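Local atomic coordinates of phospholyase (Arthrobacter aurescens, PDB entry 5G4I), a protein that uses pyridoxal 5'-phosphate as cofactor and acts as a phospholyase, although it belongs to the class-III aminotransferase family. Residues A[214-219]-A[247-252]. Residues are numbered along the deposited sequence; the frame is centred on the assembly and turned at random.
Sequences VFLFDP and LVISDE. With PLP (pyridoxal-5'-phosphate), chain C.
Ile249 overlaps two side chains of the neighbouring strand at once, its CD1 lying 3.7 Å from Val214 CG1 and its CG2 3.6 Å from Leu216 CD1. The forked beta-carbon suits this bridging place: with CG1 anti to the carbonyl carbon (chi1 -56°) and CG2 anti to the backbone N, one branch serves each neighbour. On the face of Phe215 and Phe217, Val248 presents CG1 to the edge of the Phe217 ring, 3.8 Å from CE1, a compact methyl set against the ring's rim. Parallel pairing fixes this register: Phe215 N and Phe217 N donate to Leu247 O and Ile249 O, while Ile249 N and Asp251 N return bonds to Phe215 O and Phe217 O. At the C-terminal ends of the strands, a water donates to Asp218 OD1 and Asp251 O, and Ser250 OG, 3.2 Å from Pro219 CG, donates to Glu252 OE2.

Asp251 extends CG anti to its backbone N (chi1 177°), placing OD2 2.8 Å from PLP N1; His148 and Asn124 also bond OD2, while Val253 N holds OD1. An asparagine here would probably leave the pyridine nitrogen without its anionic mate and weaken the cofactor's electron sink. Such an aspartate is a hallmark of fold-type I PLP enzymes. The strands belong to a right-handed beta-alpha-beta unit, with helix 233-243 packed on Phe215, helix 120-135 on Val214 and Leu216, and strand 276-279 beside 247-251.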
ATOM      1  N   VAL A 214     -17.284   2.424  13.978  1.00 10.05           N
ATOM      2  CA  VAL A 214     -17.174   1.036  13.467  1.00 11.04           C
ATOM      3  C   VAL A 214     -17.000   0.006  14.588  1.00 10.28           C
ATOM      4  O   VAL A 214     -16.405   0.298  15.659  1.00 10.76           O
ATOM      5  CB  VAL A 214     -15.981   0.831  12.517  1.00 13.15           C
ATOM      6  CG1 VAL A 214     -16.036   1.722  11.305  1.00 14.73           C
ATOM      7  CG2 VAL A 214     -14.694   0.951  13.138  1.00 14.75           C
ATOM      8  N   PHE A 215     -17.383  -1.246  14.271  1.00  9.82           N
ATOM      9  CA  PHE A 215     -16.820  -2.491  14.857  1.00  9.86           C
ATOM     10  C   PHE A 215     -16.028  -3.177  13.734  1.00  9.16           C
ATOM     11  O   PHE A 215     -16.599  -3.399  12.647  1.00  9.38           O
ATOM     12  CB  PHE A 215     -17.987  -3.416  15.366  1.00  9.78           C
ATOM     13  CG  PHE A 215     -17.592  -4.813  15.740  1.00 10.47           C
ATOM     14  CD1 PHE A 215     -16.686  -5.037  16.728  1.00 11.95           C
ATOM     15  CD2 PHE A 215     -18.222  -5.934  15.129  1.00 12.90           C
ATOM     16  CE1 PHE A 215     -16.360  -6.350  17.167  1.00 13.02           C
ATOM     17  CE2 PHE A 215     -17.864  -7.196  15.528  1.00 12.37           C
ATOM     18  CZ  PHE A 215     -16.960  -7.434  16.538  1.00 12.07           C
ATOM     19  N   LEU A 216     -14.783  -3.484  14.005  1.00  9.40           N
ATOM     20  CA  LEU A 216     -13.856  -4.050  13.014  1.00  9.45           C
ATOM     21  C   LEU A 216     -13.364  -5.381  13.599  1.00  8.73           C
ATOM     22  O   LEU A 216     -12.930  -5.466  14.779  1.00  9.43           O
ATOM     23  CB  LEU A 216     -12.624  -3.108  12.868  1.00  9.63           C
ATOM     24  CG  LEU A 216     -11.427  -3.588  12.078  1.00  9.87           C
ATOM     25  CD1 LEU A 216     -11.763  -3.969  10.650  1.00 10.75           C
ATOM     26  CD2 LEU A 216     -10.309  -2.529  12.119  1.00 11.21           C
ATOM     27  N   PHE A 217     -13.420  -6.493  12.826  1.00  7.93           N
ATOM     28  CA  PHE A 217     -13.108  -7.845  13.375  1.00  8.33           C
ATOM     29  C   PHE A 217     -12.636  -8.770  12.271  1.00  8.89           C
ATOM     30  O   PHE A 217     -13.102  -8.707  11.119  1.00  9.39           O
ATOM     31  CB  PHE A 217     -14.325  -8.470  14.130  1.00  9.13           C
ATOM     32  CG  PHE A 217     -15.450  -8.964  13.230  1.00  9.34           C
ATOM     33  CD1 PHE A 217     -16.276  -8.082  12.535  1.00 10.03           C
ATOM     34  CD2 PHE A 217     -15.708 -10.333  13.077  1.00  9.65           C
ATOM     35  CE1 PHE A 217     -17.328  -8.568  11.734  1.00 10.81           C
ATOM     36  CE2 PHE A 217     -16.764 -10.820  12.292  1.00 10.20           C
ATOM     37  CZ  PHE A 217     -17.568  -9.936  11.623  1.00 10.42           C
ATOM     38  N   ASP A 218     -11.725  -9.700  12.681  1.00  8.91           N
ATOM     39  CA  ASP A 218     -11.396 -10.922  11.917  1.00  8.70           C
ATOM     40  C   ASP A 218     -12.356 -12.014  12.272  1.00  8.75           C
ATOM     41  O   ASP A 218     -12.370 -12.456  13.456  1.00  9.36           O
ATOM     42  CB  ASP A 218      -9.947 -11.346  12.254  1.00  9.55           C
ATOM     43  CG  ASP A 218      -9.564 -12.773  11.877  1.00 10.64           C
ATOM     44  OD1 ASP A 218     -10.247 -13.393  11.026  1.00 10.47           O
ATOM     45  OD2 ASP A 218      -8.534 -13.259  12.484  1.00 11.50           O
ATOM     46  N   PRO A 219     -13.190 -12.502  11.350  1.00  9.23           N
ATOM     47  CA  PRO A 219     -14.208 -13.577  11.728  1.00  9.99           C
ATOM     48  C   PRO A 219     -13.658 -14.842  12.386  1.00 10.38           C
ATOM     49  O   PRO A 219     -14.337 -15.479  13.183  1.00 10.65           O
ATOM     50  CB  PRO A 219     -14.830 -13.940  10.343  1.00 11.04           C
ATOM     51  CG  PRO A 219     -14.764 -12.671   9.571  1.00  9.90           C
ATOM     52  CD  PRO A 219     -13.414 -12.030   9.948  1.00  9.26           C
ATOM     53  N   LEU A 247     -21.054   1.425  11.661  1.00 10.10           N
ATOM     54  CA  LEU A 247     -20.975   0.401  10.601  1.00 10.95           C
ATOM     55  C   LEU A 247     -20.165  -0.791  11.087  1.00 10.62           C
ATOM     56  O   LEU A 247     -19.353  -0.704  12.015  1.00 10.84           O
ATOM     57  CB  LEU A 247     -20.289   0.966   9.317  1.00 11.19           C
ATOM     58  CG  LEU A 247     -20.893   2.263   8.745  1.00 11.65           C
ATOM     59  CD1 LEU A 247     -20.105   2.794   7.555  1.00 12.65           C
ATOM     60  CD2 LEU A 247     -22.342   2.045   8.328  1.00 13.41           C
ATOM     61  N   VAL A 248     -20.333  -1.888  10.377  1.00 10.23           N
ATOM     62  CA  VAL A 248     -19.558  -3.129  10.629  1.00  9.91           C
ATOM     63  C   VAL A 248     -18.570  -3.383   9.492  1.00 10.09           C
ATOM     64  O   VAL A 248     -18.970  -3.380   8.298  1.00 11.43           O
ATOM     65  CB  VAL A 248     -20.495  -4.352  10.776  1.00 10.34           C
ATOM     66  CG1 VAL A 248     -19.639  -5.640  10.940  1.00 11.65           C
ATOM     67  CG2 VAL A 248     -21.453  -4.155  11.963  1.00 11.64           C
ATOM     68  N   ILE A 249     -17.277  -3.587   9.853  1.00  9.78           N
ATOM     69  CA  ILE A 249     -16.222  -3.936   8.898  1.00  9.25           C
ATOM     70  C   ILE A 249     -15.787  -5.413   9.215  1.00  9.30           C
ATOM     71  O   ILE A 249     -15.265  -5.681  10.302  1.00  8.96           O
ATOM     72  CB  ILE A 249     -14.954  -3.055   8.934  1.00  9.64           C
ATOM     73  CG1 ILE A 249     -15.278  -1.537   8.741  1.00 10.77           C
ATOM     74  CG2 ILE A 249     -13.938  -3.509   7.834  1.00 10.37           C
ATOM     75  CD1 ILE A 249     -14.132  -0.636   9.146  1.00 12.29           C
ATOM     76  N   SER A 250     -15.933  -6.323   8.215  1.00  9.35           N
ATOM     77  CA  SER A 250     -15.260  -7.659   8.314  1.00  9.75           C
ATOM     78  C   SER A 250     -13.903  -7.602   7.636  1.00  8.88           C
ATOM     79  O   SER A 250     -13.877  -7.381   6.376  1.00  9.35           O
ATOM     80  CB  SER A 250     -16.105  -8.771   7.673  1.00  9.75           C
ATOM     81  OG  SER A 250     -15.481 -10.037   7.861  1.00  9.66           O
ATOM     82  N   ASP A 251     -12.837  -7.853   8.411  1.00  8.26           N
ATOM     83  CA  ASP A 251     -11.454  -7.938   7.877  1.00  8.12           C
ATOM     84  C   ASP A 251     -11.265  -9.418   7.480  1.00  8.97           C
ATOM     85  O   ASP A 251     -11.204 -10.281   8.338  1.00  9.24           O
ATOM     86  CB  ASP A 251     -10.482  -7.493   8.955  1.00  8.49           C
ATOM     87  CG  ASP A 251      -9.023  -7.613   8.545  1.00  9.74           C
ATOM     88  OD1 ASP A 251      -8.729  -8.366   7.613  1.00 10.92           O
ATOM     89  OD2 ASP A 251      -8.160  -7.008   9.253  1.00 11.15           O
ATOM     90  N   GLU A 252     -11.265  -9.637   6.144  1.00  8.83           N
ATOM     91  CA  GLU A 252     -11.151 -10.976   5.522  1.00  8.89           C
ATOM     92  C   GLU A 252      -9.754 -11.303   5.124  1.00 10.01           C
ATOM     93  O   GLU A 252      -9.553 -12.278   4.361  1.00 11.22           O
ATOM     94  CB  GLU A 252     -12.109 -11.094   4.345  1.00  9.56           C
ATOM     95  CG  GLU A 252     -13.569 -11.029   4.738  1.00  9.48           C
ATOM     96  CD  GLU A 252     -14.135 -12.274   5.395  1.00 10.94           C
ATOM     97  OE1 GLU A 252     -13.544 -13.355   5.209  1.00  9.78           O
ATOM     98  OE2 GLU A 252     -15.186 -12.132   6.057  1.00  9.96           O
TER
HETATM   99  N1  PLP C1441      -5.497  -7.594   8.882  1.00 12.73           N
HETATM  100  C2  PLP C1441      -5.276  -8.915   9.089  1.00 16.30           C
HETATM  101  C2A PLP C1441      -6.334  -9.759   9.750  1.00 18.70           C
HETATM  102  C3  PLP C1441      -3.994  -9.533   8.665  1.00 20.17           C
HETATM  103  O3  PLP C1441      -3.750 -10.858   8.863  1.00 23.21           O
HETATM  104  C4  PLP C1441      -2.993  -8.654   8.022  1.00 16.83           C
HETATM  105  C4A PLP C1441      -1.686  -9.178   7.565  1.00 22.92           C
HETATM  106  C5  PLP C1441      -3.357  -7.227   7.853  1.00 16.54           C
HETATM  107  C6  PLP C1441      -4.599  -6.781   8.298  1.00 15.60           C
HETATM  108  C5A PLP C1441      -2.389  -6.264   7.204  1.00 17.92           C
HETATM  109  O4P PLP C1441      -1.965  -6.788   5.948  1.00 15.90           O
HETATM  110  P   PLP C1441      -0.731  -6.119   5.159  1.00 13.70           P
HETATM  111  O1P PLP C1441       0.488  -6.644   5.878  1.00 13.28           O
HETATM  112  O2P PLP C1441      -0.886  -6.626   3.744  1.00 17.26           O
HETATM  113  O3P PLP C1441      -0.959  -4.635   5.318  1.00 16.56           O
HETATM  114  O   HOH W   1      -9.621 -12.407   8.499  1.00 12.24           O